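Local coordinates for Ctr9 protein (Myceliophthora thermophila, PDB 6AF0) that probably binds the RNA polymerase II complex, working as a large tetratricopeptide-repeat protein of which this chain holds the greater, mostly helical part, at residues I48-V53 / L70-N75; K62-I67 / L96-E101; S128-S133 / L144-L149. All blocks are in the same frame, centred on the assembly; numbering follows the deposited sequence.

Contact 1. Residues I48-V53 / L70-N75; sequences IYWMTV and LLRGAN
The six-membered ring of the Trp50 indole lies flat over the backbone of Gly73. The CH-pi contact is nearly face-on: Gly73 CA stands 3.3 Å from the centroid of that ring and only 4° off its normal. Gly73 is also where the backbones come nearest, its CA 6.5 Å from Trp50 CA. A CB at Gly73 would point toward the indole, and the lack of one fits the ring's close approach. Trp50 chi1, -70°, sets CG anti to the carbonyl carbon and swings the indole across to the other helix.

The rest of the contact is van der Waals packing. Arg72 comes at the benzene end of the indole obliquely, with CG 3.7 Å from Trp50 CH2 and CB 3.9 Å from Trp50 CZ3, while its far end leads away from Trp50 to a long, weak ion pair with Glu41 of helix 34-42. Leu70 reaches back with one methyl, CD2, which sits 3.9 Å from Trp50 O and 4.3 Å from Met51 CA.

One polar bond fixes the ring from outside: Trp50 NE1 is hydrogen-bonded to Ser45 O. With an alanine in place of Trp50, Gly73 would probably lose the ring that covers it and Ser45 O its indole donor, leaving a gap between the helices.

Helix 47-59 and helix 63-76 run antiparallel here, 167° between directions and 10.0 Å between axes, a helical hairpin of the sort tetratricopeptide-repeat proteins are built from. Helix 34-42 adds Phe40, edge-to-face with Trp50, and helix 82-101 packs on Met51 and Leu70 through Ile87 and Cys90.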
ATOM      1  N   ILE A  48      14.698  63.120 -37.530  1.00 94.64           N
ATOM      2  CA  ILE A  48      13.297  62.775 -37.752  1.00 93.02           C
ATOM      3  C   ILE A  48      13.146  61.726 -38.869  1.00 96.19           C
ATOM      4  O   ILE A  48      12.386  60.775 -38.738  1.00108.90           O
ATOM      5  CB  ILE A  48      12.448  64.021 -38.066  1.00 91.24           C
ATOM      6  CG1 ILE A  48      11.031  63.635 -38.472  1.00 88.46           C
ATOM      7  CG2 ILE A  48      13.062  64.845 -39.190  1.00100.60           C
ATOM      8  CD1 ILE A  48      10.015  64.709 -38.171  1.00 88.79           C
ATOM      9  N   TYR A  49      13.896  61.880 -39.948  1.00 97.10           N
ATOM     10  CA  TYR A  49      13.758  60.993 -41.102  1.00 94.97           C
ATOM     11  C   TYR A  49      14.174  59.575 -40.739  1.00 81.65           C
ATOM     12  O   TYR A  49      13.460  58.634 -41.038  1.00 83.06           O
ATOM     13  CB  TYR A  49      14.555  61.519 -42.310  1.00 92.99           C
ATOM     14  CG  TYR A  49      14.074  62.875 -42.796  1.00 92.82           C
ATOM     15  CD1 TYR A  49      12.823  63.010 -43.396  1.00 97.25           C
ATOM     16  CD2 TYR A  49      14.860  64.025 -42.634  1.00 95.08           C
ATOM     17  CE1 TYR A  49      12.362  64.246 -43.828  1.00 96.19           C
ATOM     18  CE2 TYR A  49      14.412  65.267 -43.065  1.00 92.12           C
ATOM     19  CZ  TYR A  49      13.159  65.366 -43.659  1.00 93.85           C
ATOM     20  OH  TYR A  49      12.683  66.567 -44.108  1.00 87.69           O
ATOM     21  N   TRP A  50      15.323  59.436 -40.097  1.00 75.91           N
ATOM     22  CA  TRP A  50      15.764  58.144 -39.586  1.00 84.75           C
ATOM     23  C   TRP A  50      14.669  57.443 -38.768  1.00 92.90           C
ATOM     24  O   TRP A  50      14.376  56.274 -38.998  1.00106.31           O
ATOM     25  CB  TRP A  50      16.951  58.301 -38.639  1.00 93.99           C
ATOM     26  CG  TRP A  50      18.235  58.710 -39.223  1.00 90.79           C
ATOM     27  CD1 TRP A  50      18.708  59.970 -39.327  1.00 95.70           C
ATOM     28  CD2 TRP A  50      19.259  57.856 -39.704  1.00 90.41           C
ATOM     29  NE1 TRP A  50      19.957  59.969 -39.878  1.00 95.39           N
ATOM     30  CE2 TRP A  50      20.318  58.674 -40.121  1.00 92.30           C
ATOM     31  CE3 TRP A  50      19.372  56.480 -39.856  1.00 83.40           C
ATOM     32  CZ2 TRP A  50      21.471  58.163 -40.673  1.00 88.31           C
ATOM     33  CZ3 TRP A  50      20.508  55.977 -40.403  1.00 78.73           C
ATOM     34  CH2 TRP A  50      21.546  56.811 -40.805  1.00 86.12           C
ATOM     35  N   MET A  51      14.111  58.150 -37.783  1.00 89.71           N
ATOM     36  CA  MET A  51      13.065  57.606 -36.927  1.00 84.30           C
ATOM     37  C   MET A  51      11.799  57.298 -37.723  1.00 81.50           C
ATOM     38  O   MET A  51      11.247  56.206 -37.602  1.00 87.95           O
ATOM     39  CB  MET A  51      12.745  58.572 -35.791  1.00 92.53           C
ATOM     40  CG  MET A  51      13.800  58.579 -34.698  1.00106.01           C
ATOM     41  SD  MET A  51      13.424  57.531 -33.275  1.00119.70           S
ATOM     42  CE  MET A  51      12.229  58.596 -32.456  1.00128.98           C
ATOM     43  N   THR A  52      11.351  58.236 -38.552  1.00 70.55           N
ATOM     44  CA  THR A  52      10.101  58.052 -39.291  1.00 73.23           C
ATOM     45  C   THR A  52      10.115  56.804 -40.173  1.00 79.99           C
ATOM     46  O   THR A  52       9.114  56.092 -40.249  1.00 78.74           O
ATOM     47  CB  THR A  52       9.772  59.264 -40.179  1.00 77.09           C
ATOM     48  OG1 THR A  52       9.803  60.463 -39.396  1.00 76.03           O
ATOM     49  CG2 THR A  52       8.377  59.135 -40.779  1.00 76.55           C
ATOM     50  N   VAL A  53      11.245  56.552 -40.835  1.00 80.81           N
ATOM     51  CA  VAL A  53      11.403  55.404 -41.725  1.00 74.13           C
ATOM     52  C   VAL A  53      11.596  54.150 -40.898  1.00 68.26           C
ATOM     53  O   VAL A  53      11.088  53.093 -41.252  1.00 80.87           O
ATOM     54  CB  VAL A  53      12.589  55.589 -42.711  1.00 77.31           C
ATOM     55  CG1 VAL A  53      12.782  54.389 -43.638  1.00 77.58           C
ATOM     56  CG2 VAL A  53      12.352  56.822 -43.566  1.00 81.85           C
ATOM     57  N   LEU A  70      18.417  52.582 -37.094  1.00 78.20           N
ATOM     58  CA  LEU A  70      18.671  53.357 -35.891  1.00 85.17           C
ATOM     59  C   LEU A  70      20.078  53.134 -35.352  1.00 90.82           C
ATOM     60  O   LEU A  70      20.611  53.993 -34.658  1.00 98.16           O
ATOM     61  CB  LEU A  70      17.644  53.052 -34.807  1.00 87.70           C
ATOM     62  CG  LEU A  70      16.193  53.350 -35.172  1.00 91.06           C
ATOM     63  CD1 LEU A  70      15.337  53.136 -33.938  1.00 94.69           C
ATOM     64  CD2 LEU A  70      16.003  54.748 -35.739  1.00 91.03           C
ATOM     65  N   LEU A  71      20.685  51.994 -35.668  1.00 90.76           N
ATOM     66  CA  LEU A  71      22.080  51.728 -35.274  1.00 92.19           C
ATOM     67  C   LEU A  71      23.025  52.696 -35.971  1.00 93.43           C
ATOM     68  O   LEU A  71      23.905  53.302 -35.359  1.00 94.06           O
ATOM     69  CB  LEU A  71      22.469  50.287 -35.621  1.00 86.16           C
ATOM     70  CG  LEU A  71      23.028  49.415 -34.499  1.00 85.99           C
ATOM     71  CD1 LEU A  71      22.079  49.361 -33.315  1.00 89.27           C
ATOM     72  CD2 LEU A  71      23.277  48.007 -35.017  1.00 83.55           C
ATOM     73  N   ARG A  72      22.809  52.832 -37.268  1.00 99.66           N
ATOM     74  CA  ARG A  72      23.607  53.710 -38.099  1.00110.21           C
ATOM     75  C   ARG A  72      23.347  55.181 -37.774  1.00107.52           C
ATOM     76  O   ARG A  72      24.291  55.960 -37.629  1.00100.04           O
ATOM     77  CB  ARG A  72      23.300  53.425 -39.561  1.00115.66           C
ATOM     78  CG  ARG A  72      24.194  54.190 -40.523  1.00128.84           C
ATOM     79  CD  ARG A  72      24.131  53.645 -41.940  1.00127.52           C
ATOM     80  NE  ARG A  72      24.022  52.190 -42.027  1.00119.68           N
ATOM     81  CZ  ARG A  72      24.164  51.484 -43.148  1.00115.06           C
ATOM     82  NH1 ARG A  72      24.424  52.078 -44.308  1.00109.93           N
ATOM     83  NH2 ARG A  72      24.032  50.166 -43.109  1.00116.93           N
ATOM     84  N   GLY A  73      22.067  55.545 -37.675  1.00104.58           N
ATOM     85  CA  GLY A  73      21.658  56.877 -37.227  1.00107.50           C
ATOM     86  C   GLY A  73      22.299  57.253 -35.896  1.00116.56           C
ATOM     87  O   GLY A  73      22.693  58.401 -35.694  1.00126.51           O
ATOM     88  N   ALA A  74      22.414  56.278 -34.994  1.00123.02           N
ATOM     89  CA  ALA A  74      23.069  56.470 -33.691  1.00116.68           C
ATOM     90  C   ALA A  74      24.508  56.908 -33.868  1.00104.99           C
ATOM     91  O   ALA A  74      24.913  57.931 -33.345  1.00102.01           O
ATOM     92  CB  ALA A  74      23.024  55.186 -32.861  1.00117.13           C
ATOM     93  N   ASN A  75      25.278  56.120 -34.604  1.00102.54           N
ATOM     94  CA  ASN A  75      26.693  56.419 -34.795  1.00104.10           C
ATOM     95  C   ASN A  75      26.943  57.650 -35.648  1.00102.65           C
ATOM     96  O   ASN A  75      27.994  58.272 -35.535  1.00109.14           O
ATOM     97  CB  ASN A  75      27.454  55.212 -35.352  1.00100.83           C
ATOM     98  CG  ASN A  75      28.172  54.431 -34.266  1.00111.69           C
ATOM     99  OD1 ASN A  75      29.359  54.153 -34.396  1.00117.08           O
ATOM    100  ND2 ASN A  75      27.458  54.090 -33.179  1.00117.82           N
TER

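Contact 2. Residues K62-I67 / L96-E101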
ATOM      1  N   LYS A  62       8.819  44.814 -40.131  1.00 75.27           N
ATOM      2  CA  LYS A  62      10.242  44.663 -40.460  1.00 82.98           C
ATOM      3  C   LYS A  62      11.112  45.346 -39.391  1.00 81.10           C
ATOM      4  O   LYS A  62      11.626  46.433 -39.576  1.00 89.96           O
ATOM      5  CB  LYS A  62      10.546  45.158 -41.873  1.00 81.40           C
ATOM      6  CG  LYS A  62      10.085  44.217 -42.993  1.00 76.02           C
ATOM      7  CD  LYS A  62       8.917  44.836 -43.755  1.00 80.21           C
ATOM      8  CE  LYS A  62       8.619  44.083 -45.038  1.00 84.07           C
ATOM      9  NZ  LYS A  62       7.287  44.479 -45.593  1.00 80.89           N
ATOM     10  N   ILE A  63      11.263  44.657 -38.270  1.00 87.14           N
ATOM     11  CA  ILE A  63      11.842  45.218 -37.045  1.00 87.74           C
ATOM     12  C   ILE A  63      13.364  45.343 -37.124  1.00 94.03           C
ATOM     13  O   ILE A  63      13.942  46.326 -36.640  1.00 99.45           O
ATOM     14  CB  ILE A  63      11.479  44.344 -35.815  1.00 82.26           C
ATOM     15  CG1 ILE A  63       9.976  44.153 -35.700  1.00 83.61           C
ATOM     16  CG2 ILE A  63      11.991  44.945 -34.515  1.00 87.40           C
ATOM     17  CD1 ILE A  63       9.166  45.428 -35.743  1.00 92.61           C
ATOM     18  N   ASP A  64      14.016  44.344 -37.716  1.00 98.82           N
ATOM     19  CA  ASP A  64      15.478  44.378 -37.900  1.00 94.99           C
ATOM     20  C   ASP A  64      15.938  45.555 -38.746  1.00 86.33           C
ATOM     21  O   ASP A  64      16.793  46.314 -38.330  1.00 85.88           O
ATOM     22  CB  ASP A  64      15.953  43.087 -38.534  1.00 91.39           C
ATOM     23  CG  ASP A  64      15.934  41.937 -37.563  1.00 87.84           C
ATOM     24  OD1 ASP A  64      16.524  42.073 -36.468  1.00 84.79           O
ATOM     25  OD2 ASP A  64      15.334  40.900 -37.891  1.00 86.14           O
ATOM     26  N   PHE A  65      15.344  45.711 -39.918  1.00 79.51           N
ATOM     27  CA  PHE A  65      15.549  46.901 -40.718  1.00 78.19           C
ATOM     28  C   PHE A  65      15.559  48.167 -39.861  1.00 83.08           C
ATOM     29  O   PHE A  65      16.510  48.984 -39.913  1.00 87.61           O
ATOM     30  CB  PHE A  65      14.461  46.993 -41.789  1.00 76.14           C
ATOM     31  CG  PHE A  65      14.639  46.015 -42.930  1.00 72.22           C
ATOM     32  CD1 PHE A  65      13.624  45.831 -43.848  1.00 63.70           C
ATOM     33  CD2 PHE A  65      15.814  45.283 -43.085  1.00 70.87           C
ATOM     34  CE1 PHE A  65      13.766  44.952 -44.891  1.00 62.53           C
ATOM     35  CE2 PHE A  65      15.953  44.387 -44.127  1.00 69.63           C
ATOM     36  CZ  PHE A  65      14.930  44.227 -45.034  1.00 65.65           C
ATOM     37  N   ALA A  66      14.508  48.318 -39.068  1.00 76.94           N
ATOM     38  CA  ALA A  66      14.388  49.463 -38.184  1.00 77.80           C
ATOM     39  C   ALA A  66      15.542  49.538 -37.175  1.00 75.07           C
ATOM     40  O   ALA A  66      16.060  50.622 -36.906  1.00 73.52           O
ATOM     41  CB  ALA A  66      13.055  49.422 -37.475  1.00 74.79           C
ATOM     42  N   ILE A  67      15.954  48.394 -36.634  1.00 69.89           N
ATOM     43  CA  ILE A  67      17.113  48.359 -35.736  1.00 75.99           C
ATOM     44  C   ILE A  67      18.391  48.863 -36.429  1.00 87.75           C
ATOM     45  O   ILE A  67      19.094  49.747 -35.911  1.00 85.52           O
ATOM     46  CB  ILE A  67      17.367  46.950 -35.186  1.00 79.43           C
ATOM     47  CG1 ILE A  67      16.153  46.482 -34.358  1.00 87.25           C
ATOM     48  CG2 ILE A  67      18.643  46.925 -34.342  1.00 79.87           C
ATOM     49  CD1 ILE A  67      16.265  45.093 -33.740  1.00 83.30           C
ATOM     50  N   LEU A  96      13.815  44.640 -27.132  1.00 84.09           N
ATOM     51  CA  LEU A  96      12.813  43.934 -26.344  1.00 79.35           C
ATOM     52  C   LEU A  96      11.840  43.218 -27.285  1.00 77.06           C
ATOM     53  O   LEU A  96      11.573  42.033 -27.096  1.00 75.87           O
ATOM     54  CB  LEU A  96      12.097  44.866 -25.367  1.00 74.71           C
ATOM     55  CG  LEU A  96      13.016  45.468 -24.312  1.00 80.84           C
ATOM     56  CD1 LEU A  96      12.256  46.406 -23.392  1.00 87.21           C
ATOM     57  CD2 LEU A  96      13.710  44.403 -23.481  1.00 85.04           C
ATOM     58  N   TRP A  97      11.349  43.905 -28.314  1.00 67.97           N
ATOM     59  CA  TRP A  97      10.512  43.229 -29.301  1.00 69.81           C
ATOM     60  C   TRP A  97      11.210  41.961 -29.792  1.00 72.07           C
ATOM     61  O   TRP A  97      10.749  40.848 -29.519  1.00 79.18           O
ATOM     62  CB  TRP A  97      10.171  44.144 -30.467  1.00 68.18           C
ATOM     63  CG  TRP A  97       9.360  43.510 -31.533  1.00 69.38           C
ATOM     64  CD1 TRP A  97       9.655  42.377 -32.249  1.00 74.55           C
ATOM     65  CD2 TRP A  97       8.139  44.001 -32.055  1.00 75.25           C
ATOM     66  NE1 TRP A  97       8.668  42.126 -33.167  1.00 78.05           N
ATOM     67  CE2 TRP A  97       7.723  43.112 -33.070  1.00 81.32           C
ATOM     68  CE3 TRP A  97       7.344  45.102 -31.757  1.00 87.41           C
ATOM     69  CZ2 TRP A  97       6.539  43.294 -33.792  1.00 90.65           C
ATOM     70  CZ3 TRP A  97       6.159  45.286 -32.476  1.00 99.73           C
ATOM     71  CH2 TRP A  97       5.770  44.384 -33.481  1.00 95.96           C
ATOM     72  N   LYS A  98      12.333  42.125 -30.483  1.00 72.22           N
ATOM     73  CA  LYS A  98      13.079  40.993 -31.029  1.00 72.84           C
ATOM     74  C   LYS A  98      13.257  39.934 -29.975  1.00 70.37           C
ATOM     75  O   LYS A  98      13.157  38.762 -30.269  1.00 74.62           O
ATOM     76  CB  LYS A  98      14.450  41.416 -31.593  1.00 73.96           C
ATOM     77  CG  LYS A  98      14.382  42.071 -32.973  1.00 78.07           C
ATOM     78  CD  LYS A  98      13.753  41.190 -34.060  1.00 80.96           C
ATOM     79  CE  LYS A  98      14.575  39.927 -34.319  1.00 86.81           C
ATOM     80  NZ  LYS A  98      13.882  38.923 -35.177  1.00 89.14           N
ATOM     81  N   SER A  99      13.505  40.360 -28.745  1.00 76.01           N
ATOM     82  CA  SER A  99      13.580  39.441 -27.605  1.00 81.82           C
ATOM     83  C   SER A  99      12.349  38.572 -27.502  1.00 85.12           C
ATOM     84  O   SER A  99      12.467  37.349 -27.311  1.00 85.58           O
ATOM     85  CB  SER A  99      13.750  40.210 -26.291  1.00 88.35           C
ATOM     86  OG  SER A  99      13.211  39.502 -25.188  1.00 85.17           O
ATOM     87  N   ARG A 100      11.177  39.202 -27.619  1.00 79.82           N
ATOM     88  CA  ARG A 100       9.912  38.499 -27.439  1.00 80.19           C
ATOM     89  C   ARG A 100       9.731  37.364 -28.459  1.00 84.10           C
ATOM     90  O   ARG A 100       9.460  36.231 -28.080  1.00 86.21           O
ATOM     91  CB  ARG A 100       8.734  39.475 -27.471  1.00 81.95           C
ATOM     92  CG  ARG A 100       8.653  40.356 -26.230  1.00 81.09           C
ATOM     93  CD  ARG A 100       7.346  41.140 -26.118  1.00 75.13           C
ATOM     94  NE  ARG A 100       7.550  42.257 -25.198  1.00 73.45           N
ATOM     95  CZ  ARG A 100       7.878  43.499 -25.556  1.00 72.71           C
ATOM     96  NH1 ARG A 100       8.000  43.856 -26.845  1.00 66.45           N
ATOM     97  NH2 ARG A 100       8.061  44.403 -24.602  1.00 74.53           N
ATOM     98  N   GLU A 101       9.923  37.664 -29.737  1.00 86.28           N
ATOM     99  CA  GLU A 101       9.828  36.660 -30.803  1.00 89.46           C
ATOM    100  C   GLU A 101      11.001  35.640 -30.879  1.00 91.96           C
ATOM    101  O   GLU A 101      10.977  34.709 -31.684  1.00 83.54           O
ATOM    102  CB  GLU A 101       9.685  37.375 -32.146  1.00100.51           C
ATOM    103  CG  GLU A 101       8.323  38.023 -32.363  1.00108.41           C
ATOM    104  CD  GLU A 101       8.192  38.684 -33.730  1.00117.99           C
ATOM    105  OE1 GLU A 101       9.074  38.484 -34.597  1.00124.52           O
ATOM    106  OE2 GLU A 101       7.205  39.415 -33.946  1.00125.73           O
TER
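Ile63 lays its CG1 branch over one face of the Trp97 indole, a CH-pi contact with CG1 3.7 Å from the centroid of the five-membered ring and 21° off its normal. The two side chains cross at about a right angle, and the Ile63 CD1 methyl sits over the six-membered ring, 3.9 Å from Trp97 CZ2. Trp97 has CG anti to its own backbone N (chi1 178°), which stands the indole up on the side facing Ile63.

Apolar packing continues along the stem of Lys98. Its CG is met by Ile67 CD1 at 3.6 Å and by Ile63 CG2 at 4.0 Å, so the two isoleucines share one methylene group. The lysine chain bends at chi2 and again at chi3, and this curl brings its far end round to Asp64.

There the contact turns polar. Asp64 and Lys98 meet crosswise, OD2 at 3.7 Å from NZ, a long salt bridge, while Asp64 OD1 lies 3.6 Å from Lys98 CE. Within helix 82-101, Trp97 NE1 gives a weak bond to Glu101 OE2, 3.2 Å away and bent, one turn further on.

Helix 63-76 and helix 82-101 run roughly antiparallel, with 149° between their N-to-C directions in these short segments. Trp97 also packs on an acidic side chain of the chain of another protein, and Arg100 makes a salt bridge to that chain.

Shape rather than strong charge pairing thus appears to hold this pair: Ile63 fits the indole face, and both isoleucines pack on the lysine stem, while the long bridge between Asp64 and Lys98 probably adds only modest electrostatic attraction.

Contact 3. Residues S128-S133 / L144-L149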
ATOM      1  N   SER A 128      22.191  49.029 -24.835  1.00 83.36           N
ATOM      2  CA  SER A 128      21.513  50.207 -25.412  1.00 85.83           C
ATOM      3  C   SER A 128      20.835  51.050 -24.340  1.00 84.29           C
ATOM      4  O   SER A 128      20.977  52.262 -24.257  1.00 91.81           O
ATOM      5  CB  SER A 128      20.456  49.788 -26.425  1.00 84.48           C
ATOM      6  OG  SER A 128      21.020  48.955 -27.410  1.00 92.93           O
ATOM      7  N   LEU A 129      20.074  50.379 -23.515  1.00 89.50           N
ATOM      8  CA  LEU A 129      19.500  51.002 -22.338  1.00100.68           C
ATOM      9  C   LEU A 129      20.518  51.736 -21.477  1.00101.50           C
ATOM     10  O   LEU A 129      20.267  52.849 -21.026  1.00104.32           O
ATOM     11  CB  LEU A 129      18.859  49.921 -21.503  1.00100.60           C
ATOM     12  CG  LEU A 129      18.408  50.162 -20.069  1.00 96.72           C
ATOM     13  CD1 LEU A 129      17.249  51.139 -20.006  1.00 88.99           C
ATOM     14  CD2 LEU A 129      18.005  48.786 -19.580  1.00106.68           C
ATOM     15  N   ASN A 130      21.650  51.097 -21.225  1.00100.84           N
ATOM     16  CA  ASN A 130      22.730  51.744 -20.487  1.00 91.97           C
ATOM     17  C   ASN A 130      23.272  52.969 -21.219  1.00 87.50           C
ATOM     18  O   ASN A 130      23.477  54.010 -20.602  1.00 81.53           O
ATOM     19  CB  ASN A 130      23.823  50.744 -20.146  1.00 90.73           C
ATOM     20  CG  ASN A 130      23.433  49.873 -18.963  1.00 94.29           C
ATOM     21  OD1 ASN A 130      23.123  48.698 -19.109  1.00 99.55           O
ATOM     22  ND2 ASN A 130      23.412  50.466 -17.783  1.00 94.19           N
ATOM     23  N   ASP A 131      23.434  52.864 -22.536  1.00 83.38           N
ATOM     24  CA  ASP A 131      23.862  54.012 -23.352  1.00 87.67           C
ATOM     25  C   ASP A 131      22.903  55.183 -23.195  1.00 84.77           C
ATOM     26  O   ASP A 131      23.318  56.307 -22.974  1.00 90.52           O
ATOM     27  CB  ASP A 131      23.960  53.662 -24.849  1.00 88.65           C
ATOM     28  CG  ASP A 131      24.846  52.427 -25.137  1.00 91.45           C
ATOM     29  OD1 ASP A 131      25.706  52.039 -24.306  1.00 85.18           O
ATOM     30  OD2 ASP A 131      24.668  51.836 -26.225  1.00 82.88           O
ATOM     31  N   ALA A 132      21.616  54.906 -23.337  1.00 88.34           N
ATOM     32  CA  ALA A 132      20.589  55.933 -23.205  1.00 81.92           C
ATOM     33  C   ALA A 132      20.522  56.513 -21.802  1.00 75.63           C
ATOM     34  O   ALA A 132      20.299  57.691 -21.661  1.00 77.90           O
ATOM     35  CB  ALA A 132      19.233  55.381 -23.604  1.00 82.48           C
ATOM     36  N   SER A 133      20.698  55.697 -20.768  1.00 83.86           N
ATOM     37  CA  SER A 133      20.620  56.191 -19.367  1.00 92.47           C
ATOM     38  C   SER A 133      21.843  57.030 -18.962  1.00 97.54           C
ATOM     39  O   SER A 133      21.736  57.935 -18.127  1.00 90.91           O
ATOM     40  CB  SER A 133      20.405  55.041 -18.366  1.00 88.89           C
ATOM     41  OG  SER A 133      21.263  53.953 -18.631  1.00 92.66           O
ATOM     42  N   LEU A 144      10.360  52.692 -17.705  1.00 68.04           N
ATOM     43  CA  LEU A 144       9.577  51.601 -18.256  1.00 66.88           C
ATOM     44  C   LEU A 144      10.455  50.461 -18.739  1.00 67.93           C
ATOM     45  O   LEU A 144      10.284  49.315 -18.282  1.00 65.60           O
ATOM     46  CB  LEU A 144       8.687  52.069 -19.411  1.00 69.43           C
ATOM     47  CG  LEU A 144       7.202  52.227 -19.101  1.00 71.86           C
ATOM     48  CD1 LEU A 144       6.416  52.434 -20.381  1.00 71.07           C
ATOM     49  CD2 LEU A 144       6.627  51.038 -18.354  1.00 69.55           C
ATOM     50  N   ALA A 145      11.372  50.792 -19.657  1.00 68.78           N
ATOM     51  CA  ALA A 145      12.313  49.839 -20.268  1.00 71.99           C
ATOM     52  C   ALA A 145      13.009  48.969 -19.229  1.00 73.74           C
ATOM     53  O   ALA A 145      13.155  47.774 -19.428  1.00 78.79           O
ATOM     54  CB  ALA A 145      13.352  50.581 -21.102  1.00 74.64           C
ATOM     55  N   ARG A 146      13.438  49.575 -18.127  1.00 77.99           N
ATOM     56  CA  ARG A 146      14.073  48.834 -17.043  1.00 88.21           C
ATOM     57  C   ARG A 146      13.145  47.815 -16.451  1.00 88.15           C
ATOM     58  O   ARG A 146      13.501  46.658 -16.276  1.00 80.33           O
ATOM     59  CB  ARG A 146      14.524  49.777 -15.936  1.00102.56           C
ATOM     60  CG  ARG A 146      15.707  50.633 -16.325  1.00123.93           C
ATOM     61  CD  ARG A 146      16.856  49.764 -16.779  1.00132.53           C
ATOM     62  NE  ARG A 146      17.472  49.036 -15.678  1.00135.98           N
ATOM     63  CZ  ARG A 146      18.731  49.200 -15.286  1.00138.71           C
ATOM     64  NH1 ARG A 146      19.531  50.072 -15.909  1.00123.12           N
ATOM     65  NH2 ARG A 146      19.196  48.484 -14.267  1.00147.47           N
ATOM     66  N   GLY A 147      11.949  48.259 -16.118  1.00 90.53           N
ATOM     67  CA  GLY A 147      10.951  47.351 -15.599  1.00 90.83           C
ATOM     68  C   GLY A 147      10.809  46.163 -16.527  1.00 80.10           C
ATOM     69  O   GLY A 147      11.030  45.006 -16.127  1.00 70.33           O
ATOM     70  N   VAL A 148      10.478  46.464 -17.778  1.00 66.72           N
ATOM     71  CA  VAL A 148      10.123  45.421 -18.719  1.00 64.27           C
ATOM     72  C   VAL A 148      11.277  44.441 -18.847  1.00 67.64           C
ATOM     73  O   VAL A 148      11.090  43.229 -18.775  1.00 72.30           O
ATOM     74  CB  VAL A 148       9.748  46.000 -20.078  1.00 56.44           C
ATOM     75  CG1 VAL A 148       9.501  44.893 -21.075  1.00 56.97           C
ATOM     76  CG2 VAL A 148       8.506  46.843 -19.939  1.00 57.78           C
ATOM     77  N   LEU A 149      12.470  44.987 -19.010  1.00 69.34           N
ATOM     78  CA  LEU A 149      13.655  44.182 -19.192  1.00 70.93           C
ATOM     79  C   LEU A 149      13.778  43.248 -18.026  1.00 68.05           C
ATOM     80  O   LEU A 149      13.953  42.051 -18.179  1.00 72.93           O
ATOM     81  CB  LEU A 149      14.898  45.072 -19.256  1.00 75.74           C
ATOM     82  CG  LEU A 149      16.250  44.391 -19.503  1.00 72.83           C
ATOM     83  CD1 LEU A 149      16.451  44.134 -20.980  1.00 73.68           C
ATOM     84  CD2 LEU A 149      17.364  45.271 -18.973  1.00 79.59           C
TER
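In the antiparallel hairpin formed by helix 118-135 and helix 140-155, Leu129 is the side chain that reaches across, meeting Ala145, Arg146 and Leu149. Its two methyls divide the work. CD1 points to Ala145 and lies 4.1 Å from its CB, whereas CD2 goes to Leu149, methyl against methyl, 3.6 Å from Leu149 CD2. With chi1 at 167°, the Leu129 fork swings out opposite the backbone N, toward the partner helix.

Arg146 passes by at about a right angle to Leu129, covering it with methylenes: Arg146 CG is 4.0 Å from Leu129 CD1. Its CD is modelled too near Leu129 CD2 for that detail to be trusted. Bends at both chi2 and chi3 keep the arginine near Leu129 instead of letting it stretch away.

Paired antiparallel helices such as these are the building unit of tetratricopeptide-repeat folds. The axes here are 11.2 Å apart at their closest and cross at -157°. Leu129 and Ala145 have the nearest CA atoms, 7.6 Å apart, and the small alanine leaves room for the leucine between the helices.

Leu142, nearer the start of helix 140-155, packs on Leu129 and Ala132 as well. Helix 82-101 covers another side of helix 118-135, with Ile91 and Tyr95 against Ser128 and Ile88 against Ala132. Helix 168-188 brings Phe181 to Leu144 and Val148, two residues that also pack on the chain of another protein.

How the contacts relate
From the N terminus, contact 1 comes first, folding helix 63-76 back on helix 47-59 around a short turn. Before it closes, residues 62-67 have already opened contact 2, which reaches on to the far part of helix 82-101; contacts 1 and 2 therefore cross, and helix 63-76 serves both, their centres about 15 Å apart. Contact 3 follows in series and closes a later hairpin, helix 118-135 with helix 140-155. Helix 82-101 joins the two halves: Leu96 of contact 2 packs on Val148 and Leu149 of contact 3, and Arg100 on Val148. Contacts 1 and 3 do not touch. Together the three link five successive helices, from 47-59 to 140-155.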